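Local coordinates for protein serine acetyltransferase (Entamoeba histolytica, PDB 3Q1X) that probably transfers an acetyl group to the hydroxyl of L-serine, the step that feeds cysteine biosynthesis, using a left-handed beta-helix of hexapeptide repeats, at residues A[67-72]-A[91-96]. Residues are numbered along the deposited sequence; the frame is centred on the assembly and turned at random.
Sequences KLVDYI and AILEKL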
loop_
_atom_site.group_PDB
_atom_site.type_symbol
_atom_site.label_atom_id
_atom_site.label_comp_id
_atom_site.label_asym_id
_atom_site.label_seq_id
_atom_site.Cartn_x
_atom_site.Cartn_y
_atom_site.Cartn_z
ATOM N N LYS A 67 14.243 -12.161 -21.373
ATOM C CA LYS A 67 14.136 -12.460 -19.944
ATOM C C LYS A 67 12.690 -12.364 -19.475
ATOM O O LYS A 67 12.216 -13.239 -18.745
ATOM C CB LYS A 67 15.027 -11.542 -19.105
ATOM C CG LYS A 67 16.512 -11.798 -19.263
ATOM C CD LYS A 67 17.274 -11.236 -18.065
ATOM C CE LYS A 67 18.596 -10.592 -18.469
ATOM N NZ LYS A 67 19.577 -11.562 -19.025
ATOM N N LEU A 68 11.998 -11.311 -19.906
ATOM C CA LEU A 68 10.571 -11.137 -19.608
ATOM C C LEU A 68 9.701 -12.246 -20.197
ATOM O O LEU A 68 8.855 -12.809 -19.501
ATOM C CB LEU A 68 10.062 -9.775 -20.090
ATOM C CG LEU A 68 8.611 -9.432 -19.714
ATOM C CD1 LEU A 68 8.403 -9.306 -18.201
ATOM C CD2 LEU A 68 8.151 -8.188 -20.427
ATOM N N VAL A 69 9.905 -12.542 -21.481
ATOM C CA VAL A 69 9.167 -13.600 -22.163
ATOM C C VAL A 69 9.355 -14.946 -21.460
ATOM O O VAL A 69 8.390 -15.668 -21.214
ATOM C CB VAL A 69 9.565 -13.682 -23.673
ATOM C CG1 VAL A 69 9.330 -15.081 -24.240
ATOM C CG2 VAL A 69 8.802 -12.639 -24.468
ATOM N N ASP A 70 10.597 -15.275 -21.120
ATOM C CA ASP A 70 10.868 -16.549 -20.456
ATOM C C ASP A 70 10.171 -16.630 -19.096
ATOM O O ASP A 70 9.630 -17.679 -18.739
ATOM C CB ASP A 70 12.372 -16.799 -20.333
ATOM C CG ASP A 70 13.022 -17.173 -21.666
ATOM O OD1 ASP A 70 12.326 -17.665 -22.584
ATOM O OD2 ASP A 70 14.250 -16.988 -21.791
ATOM N N TYR A 71 10.152 -15.511 -18.368
ATOM C CA TYR A 71 9.538 -15.448 -17.040
ATOM C C TYR A 71 8.016 -15.607 -17.105
ATOM O O TYR A 71 7.442 -16.415 -16.358
ATOM C CB TYR A 71 9.928 -14.149 -16.324
ATOM C CG TYR A 71 9.394 -14.021 -14.909
ATOM C CD1 TYR A 71 10.169 -14.389 -13.810
ATOM C CD2 TYR A 71 8.114 -13.521 -14.673
ATOM C CE1 TYR A 71 9.675 -14.265 -12.500
ATOM C CE2 TYR A 71 7.610 -13.398 -13.376
ATOM C CZ TYR A 71 8.394 -13.772 -12.298
ATOM O OH TYR A 71 7.888 -13.645 -11.019
ATOM N N ILE A 72 7.370 -14.863 -18.010
ATOM C CA ILE A 72 5.910 -14.919 -18.167
ATOM C C ILE A 72 5.482 -16.288 -18.693
ATOM O O ILE A 72 4.499 -16.868 -18.219
ATOM C CB ILE A 72 5.358 -13.783 -19.098
ATOM C CG1 ILE A 72 5.567 -12.404 -18.461
ATOM C CG2 ILE A 72 3.869 -14.006 -19.430
ATOM C CD1 ILE A 72 5.151 -11.213 -19.344
ATOM N N ALA A 91 0.991 -13.523 -28.177
ATOM C CA ALA A 91 0.012 -12.428 -28.166
ATOM C C ALA A 91 0.509 -11.166 -27.465
ATOM O O ALA A 91 0.272 -10.052 -27.942
ATOM C CB ALA A 91 -1.274 -12.878 -27.554
ATOM N N ILE A 92 1.178 -11.328 -26.326
ATOM C CA ILE A 92 1.833 -10.190 -25.669
ATOM C C ILE A 92 2.862 -9.541 -26.608
ATOM O O ILE A 92 2.809 -8.334 -26.875
ATOM C CB ILE A 92 2.536 -10.591 -24.341
ATOM C CG1 ILE A 92 1.516 -11.010 -23.287
ATOM C CG2 ILE A 92 3.348 -9.428 -23.794
ATOM C CD1 ILE A 92 2.102 -11.837 -22.151
ATOM N N LEU A 93 3.791 -10.356 -27.109
ATOM C CA LEU A 93 4.812 -9.872 -28.035
ATOM C C LEU A 93 4.199 -9.084 -29.196
ATOM O O LEU A 93 4.632 -7.956 -29.481
ATOM C CB LEU A 93 5.691 -11.029 -28.533
ATOM C CG LEU A 93 6.763 -11.534 -27.559
ATOM C CD1 LEU A 93 7.262 -12.911 -27.971
ATOM C CD2 LEU A 93 7.927 -10.543 -27.431
ATOM N N GLU A 94 3.179 -9.664 -29.829
ATOM C CA GLU A 94 2.420 -9.011 -30.903
ATOM C C GLU A 94 1.964 -7.593 -30.555
ATOM O O GLU A 94 2.106 -6.680 -31.371
ATOM C CB GLU A 94 1.205 -9.857 -31.272
ATOM C CG GLU A 94 0.477 -9.383 -32.523
ATOM C CD GLU A 94 -0.858 -10.082 -32.737
ATOM O OE1 GLU A 94 -1.114 -11.136 -32.105
ATOM O OE2 GLU A 94 -1.662 -9.575 -33.547
ATOM N N LYS A 95 1.435 -7.425 -29.341
ATOM C CA LYS A 95 0.864 -6.151 -28.896
ATOM C C LYS A 95 1.867 -5.143 -28.335
ATOM O O LYS A 95 1.496 -4.004 -28.072
ATOM C CB LYS A 95 -0.220 -6.405 -27.835
ATOM C CG LYS A 95 -1.484 -7.067 -28.356
ATOM C CD LYS A 95 -2.461 -6.058 -28.951
ATOM C CE LYS A 95 -3.615 -6.783 -29.612
ATOM N NZ LYS A 95 -3.209 -7.418 -30.902
ATOM N N LEU A 96 3.128 -5.532 -28.134
ATOM C CA LEU A 96 4.070 -4.625 -27.441
ATOM C C LEU A 96 4.299 -3.271 -28.133
ATOM O O LEU A 96 4.377 -2.238 -27.445
ATOM C CB LEU A 96 5.402 -5.319 -27.102
ATOM C CG LEU A 96 5.287 -6.408 -26.035
ATOM C CD1 LEU A 96 6.631 -7.103 -25.839
ATOM C CD2 LEU A 96 4.786 -5.848 -24.708
#
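Val69 lays its CG2 methyl against the flank of the Leu93 fork, with CG2 3.7 Å from Leu93 CD2 and 3.8 Å from Leu93 CD1, and nearly as close to Leu93 CG, so one methyl meets both branches of the leucine and the carbon that joins them. The two side chains cross at about a right angle. Leu93 gets there through its first torsion: with CG opposite the carbonyl carbon (chi1 -78°), the fork swings closer to the valine than the direction of its CB would suggest. The second point of touch is made end-on: Ile72 and Ile92 reach toward each other from the two helices, tip to tip, and Ile72 CG2 lies 3.9 Å from Ile92 CD1. Ile72 CD1 is a little farther from that same methyl, at 4.2 Å, so the one delta methyl of Ile92 meets both methyls of Ile72. Both pairs join helices 59-79 and 82-113, the two arms of a helical hairpin in the N-terminal helical region that precedes the left-handed beta-helix. The closest CA pair, Val69 CA and Leu93 CA, is 8.2 Å apart, and no hydrogen bond joins the two segments; the contact is purely apolar and all four side chains are buried. Helix 2-18 closes over the valine–leucine pair, its Ile5 touching both residues, while Ile92 also packs on Leu142 of helix 128-144.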